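Local coordinates for monosaccharide ABC transporter substrate-binding protein, CUT2 family (Bradyrhizobium sp., PDB 4YHS) that probably binds a monosaccharide or related solute in the periplasm and delivers it to an ABC importer of the CUT2 family, at residues V188-G193 and Y247-A252; T251-E256 and A275-P280. All coordinates share one frame; numbering follows the deposited sequence.

Interaction 1 of 2, residues V188-G193 and Y247-A252; sequences VGWFPG and YVAGTA
F191 and G189 of strand 188-191 bond through their backbones to strand 247-250, forming a parallel ladder that T251 extends just past the strand end. G189 N donates to Y247 O (2.8 Å), and A249 N reaches G189 O in an almost straight bond, 178° at the hydrogen. A249 O accepts from F191 N at 2.8 Å, and F191 O takes T251 N at 3.0 Å. G250 pairs with F191 so closely that a CB there would clash with F191 O. On the face carrying V188, W190 and A249, the methyl of A249 meets the edge of the indole, 3.8 Å from W190 CE3. With CG anti to the backbone N (chi1 176°), W190 carries its indole over this face, and chi2 -125° turns the six-membered ring toward A249 and G250, CZ3 nearing G250 CA. On the other face F191 CE2 rests 3.8 Å from V248 CG1. Replacing W190 by alanine is likely to open a gap beside the A249 methyl and leave N204 OD1 without the indole NE1 donor. F207 stacks on the indole, F191 packs on helix 228-241, and the parallel sheet, ordered 216-218, 186-191, 247-250, 272-275, is the Rossmann-like core of one periplasmic binding protein lobe.

Interaction 2 of 2, residues T251-E256 and A275-P280; sequences TAVTAE and AFYMTP
A252, the first residue of its helix, comes within 4.8 Å of A275, CA to CA, where strand 272-275 gives way to the loop 276-279. The helical turn is set by A255 N bonding to T251 O and E256 N to A252 O, and the loop runs past it to T279. Y277 lays one ring face against the start of the helix: the methyl of A252 makes a CH-pi contact 3.9 Å from the ring centroid, and A252 N also lies over this face. Y277 CG stands between its own backbone N and carbonyl carbon (chi1 65°), which brings the ring against A252 and near T251 CB. F276 sets CE2 3.6 Å from T251 N, and A275 CB packs on A255 CB. The methyls A252 CB and T279 CG2 meet tightly at 3.5 Å. Beyond them T279 OG1 donates to E256 OE1 (2.7 Å), approaching 51° out of the carboxylate plane. T279 OG1 also accepts from V282 N, the N-cap bond of helix 280-287, linking carboxylate and helix. The Y277 side chain comes within about 3 Å, nearest atoms, of a bound Bis-Tris, probably from the crystallisation liquor, consistent with Y277 lining the solute pocket, backed by A252.

Coming from the N terminus, the chain reaches strand 186-191 after most strands of the larger mixed sheet, then passes through helix 198-211, strand 216-218 and helix 228-241 before interaction 1 closes this long loop by bringing in strand 247-250. Interaction 2 begins where that contact ends, sharing T251 and A252, and closes a shorter loop through helix 252-264 and strand 272-275. The two loops thus follow one another, overlapping at this strand-to-helix turn. Interaction 1 joins strand to strand within the parallel sheet; interaction 2 joins a helix start to the loop leaving the edge strand. They meet directly where F276 packs on W190 and P192, and G250 O probably accepts a hydrogen bond from F276 N.

Interaction 1 of 2, residues V188-G193 and Y247-A252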
loop_
_atom_site.group_PDB
_atom_site.type_symbol
_atom_site.label_atom_id
_atom_site.label_comp_id
_atom_site.label_asym_id
_atom_site.label_seq_id
_atom_site.Cartn_x
_atom_site.Cartn_y
_atom_site.Cartn_z
ATOM N N VAL A 188 22.129 2.838 10.571
ATOM C CA VAL A 188 21.123 2.129 9.787
ATOM C C VAL A 188 21.630 1.897 8.371
ATOM O O VAL A 188 22.020 2.842 7.693
ATOM C CB VAL A 188 19.798 2.913 9.677
ATOM C CG1 VAL A 188 18.823 2.171 8.779
ATOM C CG2 VAL A 188 19.189 3.181 11.078
ATOM N N GLY A 189 21.556 0.651 7.915
ATOM C CA GLY A 189 21.766 0.334 6.516
ATOM C C GLY A 189 20.406 0.436 5.858
ATOM O O GLY A 189 19.469 -0.150 6.341
ATOM N N TRP A 190 20.319 1.223 4.791
ATOM C CA TRP A 190 19.048 1.600 4.148
ATOM C C TRP A 190 19.073 1.151 2.687
ATOM O O TRP A 190 19.998 1.502 1.938
ATOM C CB TRP A 190 18.855 3.107 4.305
ATOM C CG TRP A 190 17.642 3.731 3.632
ATOM C CD1 TRP A 190 17.670 4.757 2.758
ATOM C CD2 TRP A 190 16.254 3.389 3.802
ATOM N NE1 TRP A 190 16.405 5.085 2.354
ATOM C CE2 TRP A 190 15.512 4.264 2.982
ATOM C CE3 TRP A 190 15.574 2.443 4.560
ATOM C CZ2 TRP A 190 14.122 4.220 2.903
ATOM C CZ3 TRP A 190 14.189 2.390 4.479
ATOM C CH2 TRP A 190 13.482 3.264 3.666
ATOM N N PHE A 191 18.050 0.384 2.299
ATOM C CA PHE A 191 18.010 -0.344 1.039
ATOM C C PHE A 191 16.665 -0.098 0.395
ATOM O O PHE A 191 15.759 -0.916 0.532
ATOM C CB PHE A 191 18.224 -1.829 1.282
ATOM C CG PHE A 191 19.517 -2.126 1.988
ATOM C CD1 PHE A 191 20.698 -2.301 1.274
ATOM C CD2 PHE A 191 19.566 -2.196 3.365
ATOM C CE1 PHE A 191 21.898 -2.565 1.932
ATOM C CE2 PHE A 191 20.779 -2.456 4.023
ATOM C CZ PHE A 191 21.940 -2.625 3.293
ATOM N N PRO A 192 16.526 1.042 -0.305
ATOM C CA PRO A 192 15.182 1.542 -0.632
ATOM C C PRO A 192 14.515 0.919 -1.860
ATOM O O PRO A 192 13.300 1.112 -2.029
ATOM C CB PRO A 192 15.417 3.050 -0.833
ATOM C CG PRO A 192 16.858 3.175 -1.143
ATOM C CD PRO A 192 17.552 2.083 -0.423
ATOM N N GLY A 193 15.250 0.165 -2.667
ATOM C CA GLY A 193 14.664 -0.434 -3.867
ATOM C C GLY A 193 15.278 0.209 -5.106
ATOM O O GLY A 193 16.336 0.798 -5.026
ATOM N N TYR A 247 20.739 -1.557 12.442
ATOM C CA TYR A 247 19.502 -1.873 11.718
ATOM C C TYR A 247 19.734 -2.006 10.236
ATOM O O TYR A 247 20.517 -1.258 9.659
ATOM C CB TYR A 247 18.428 -0.802 11.901
ATOM C CG TYR A 247 18.015 -0.586 13.319
ATOM C CD1 TYR A 247 17.139 -1.448 13.936
ATOM C CD2 TYR A 247 18.520 0.483 14.041
ATOM C CE1 TYR A 247 16.755 -1.258 15.238
ATOM C CE2 TYR A 247 18.149 0.688 15.365
ATOM C CZ TYR A 247 17.247 -0.195 15.945
ATOM O OH TYR A 247 16.846 -0.042 17.244
ATOM N N VAL A 248 19.016 -2.955 9.642
ATOM C CA VAL A 248 18.925 -3.113 8.204
ATOM C C VAL A 248 17.481 -2.814 7.834
ATOM O O VAL A 248 16.565 -3.524 8.260
ATOM C CB VAL A 248 19.330 -4.523 7.765
ATOM C CG1 VAL A 248 18.892 -4.827 6.322
ATOM C CG2 VAL A 248 20.825 -4.693 7.943
ATOM N N ALA A 249 17.275 -1.726 7.112
ATOM C CA ALA A 249 15.929 -1.319 6.740
ATOM C C ALA A 249 15.853 -1.106 5.253
ATOM O O ALA A 249 16.800 -0.615 4.634
ATOM C CB ALA A 249 15.517 -0.051 7.453
ATOM N N GLY A 250 14.698 -1.432 4.682
ATOM C CA GLY A 250 14.523 -1.190 3.258
ATOM C C GLY A 250 13.292 -1.893 2.722
ATOM O O GLY A 250 12.289 -1.987 3.423
ATOM N N THR A 251 13.339 -2.370 1.481
ATOM C CA THR A 251 12.150 -2.995 0.930
ATOM C C THR A 251 11.808 -4.271 1.700
ATOM O O THR A 251 12.647 -4.868 2.407
ATOM C CB THR A 251 12.290 -3.367 -0.552
ATOM O OG1 THR A 251 13.146 -4.499 -0.675
ATOM C CG2 THR A 251 12.855 -2.187 -1.388
ATOM N N ALA A 252 10.569 -4.711 1.535
ATOM C CA ALA A 252 10.149 -5.977 2.135
ATOM C C ALA A 252 11.015 -7.112 1.625
ATOM O O ALA A 252 11.371 -8.022 2.371
ATOM C CB ALA A 252 8.668 -6.246 1.829
#

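Interaction 2 of 2, residues T251-E256 and A275-P280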
loop_
_atom_site.group_PDB
_atom_site.type_symbol
_atom_site.label_atom_id
_atom_site.label_comp_id
_atom_site.label_asym_id
_atom_site.label_seq_id
_atom_site.Cartn_x
_atom_site.Cartn_y
_atom_site.Cartn_z
ATOM N N THR A 251 13.339 -2.370 1.481
ATOM C CA THR A 251 12.150 -2.995 0.930
ATOM C C THR A 251 11.808 -4.271 1.700
ATOM O O THR A 251 12.647 -4.868 2.407
ATOM C CB THR A 251 12.290 -3.367 -0.552
ATOM O OG1 THR A 251 13.146 -4.499 -0.675
ATOM C CG2 THR A 251 12.855 -2.187 -1.388
ATOM N N ALA A 252 10.569 -4.711 1.535
ATOM C CA ALA A 252 10.149 -5.977 2.135
ATOM C C ALA A 252 11.015 -7.112 1.625
ATOM O O ALA A 252 11.371 -8.022 2.371
ATOM C CB ALA A 252 8.668 -6.246 1.829
ATOM N N VAL A 253 11.365 -7.066 0.345
ATOM C CA VAL A 253 12.256 -8.067 -0.233
ATOM C C VAL A 253 13.592 -8.115 0.534
ATOM O O VAL A 253 14.154 -9.189 0.805
ATOM C CB VAL A 253 12.509 -7.773 -1.725
ATOM C CG1 VAL A 253 13.533 -8.744 -2.306
ATOM C CG2 VAL A 253 11.186 -7.861 -2.475
ATOM N N THR A 254 14.107 -6.933 0.852
ATOM C CA THR A 254 15.358 -6.792 1.587
ATOM C C THR A 254 15.259 -7.409 2.990
ATOM O O THR A 254 16.126 -8.189 3.427
ATOM C CB THR A 254 15.740 -5.305 1.760
ATOM O OG1 THR A 254 15.613 -4.597 0.519
ATOM C CG2 THR A 254 17.165 -5.192 2.241
ATOM N N ALA A 255 14.201 -7.048 3.700
ATOM C CA ALA A 255 13.999 -7.548 5.082
ATOM C C ALA A 255 13.809 -9.057 5.072
ATOM O O ALA A 255 14.382 -9.751 5.910
ATOM C CB ALA A 255 12.821 -6.893 5.707
ATOM N N GLU A 256 13.014 -9.569 4.134
ATOM C CA GLU A 256 12.821 -11.021 4.075
ATOM C C GLU A 256 14.113 -11.752 3.761
ATOM O O GLU A 256 14.434 -12.751 4.409
ATOM C CB GLU A 256 11.754 -11.397 3.059
ATOM C CG GLU A 256 10.388 -10.841 3.377
ATOM C CD GLU A 256 9.357 -11.180 2.296
ATOM O OE1 GLU A 256 8.652 -10.263 1.801
ATOM O OE2 GLU A 256 9.266 -12.372 1.956
ATOM N N ALA A 275 11.139 -3.289 7.286
ATOM C CA ALA A 275 10.718 -3.011 5.921
ATOM C C ALA A 275 9.879 -1.727 5.936
ATOM O O ALA A 275 9.311 -1.381 6.985
ATOM C CB ALA A 275 9.914 -4.189 5.338
ATOM N N PHE A 276 9.801 -1.011 4.809
ATOM C CA PHE A 276 8.918 0.161 4.758
ATOM C C PHE A 276 7.597 -0.144 4.043
ATOM O O PHE A 276 6.821 0.771 3.743
ATOM C CB PHE A 276 9.602 1.398 4.126
ATOM C CG PHE A 276 10.010 1.251 2.683
ATOM C CD1 PHE A 276 9.142 1.602 1.653
ATOM C CD2 PHE A 276 11.299 0.856 2.361
ATOM C CE1 PHE A 276 9.541 1.512 0.307
ATOM C CE2 PHE A 276 11.705 0.786 1.039
ATOM C CZ PHE A 276 10.827 1.104 0.009
ATOM N N TYR A 277 7.302 -1.428 3.897
ATOM C CA TYR A 277 5.965 -1.832 3.447
ATOM C C TYR A 277 5.697 -3.309 3.828
ATOM O O TYR A 277 6.588 -4.026 4.321
ATOM C CB TYR A 277 5.786 -1.551 1.923
ATOM C CG TYR A 277 6.645 -2.324 0.952
ATOM C CD1 TYR A 277 6.210 -3.545 0.423
ATOM C CD2 TYR A 277 7.862 -1.824 0.516
ATOM C CE1 TYR A 277 6.972 -4.248 -0.468
ATOM C CE2 TYR A 277 8.648 -2.537 -0.370
ATOM C CZ TYR A 277 8.198 -3.737 -0.872
ATOM O OH TYR A 277 8.977 -4.450 -1.748
HETATM N N MSE A 278 4.444 -3.744 3.663
HETATM C CA MSE A 278 3.986 -5.014 4.233
HETATM C C MSE A 278 3.766 -6.095 3.185
HETATM O O MSE A 278 3.204 -5.817 2.118
HETATM C CB MSE A 278 2.671 -4.785 4.993
HETATM C CG MSE A 278 2.108 -6.013 5.663
HETATM SE SE MSE A 278 3.301 -6.705 7.085
HETATM C CE MSE A 278 3.318 -5.164 8.280
ATOM N N THR A 279 4.209 -7.311 3.516
ATOM C CA THR A 279 4.040 -8.517 2.677
ATOM C C THR A 279 3.782 -9.684 3.611
ATOM O O THR A 279 4.065 -9.575 4.799
ATOM C CB THR A 279 5.263 -8.863 1.869
ATOM O OG1 THR A 279 6.322 -9.184 2.768
ATOM C CG2 THR A 279 5.680 -7.721 0.935
ATOM N N PRO A 280 3.273 -10.810 3.084
ATOM C CA PRO A 280 3.126 -11.963 3.982
ATOM C C PRO A 280 4.456 -12.417 4.617
ATOM O O PRO A 280 4.453 -12.803 5.793
ATOM C CB PRO A 280 2.530 -13.040 3.062
ATOM C CG PRO A 280 1.734 -12.254 2.069
ATOM C CD PRO A 280 2.605 -11.038 1.793
#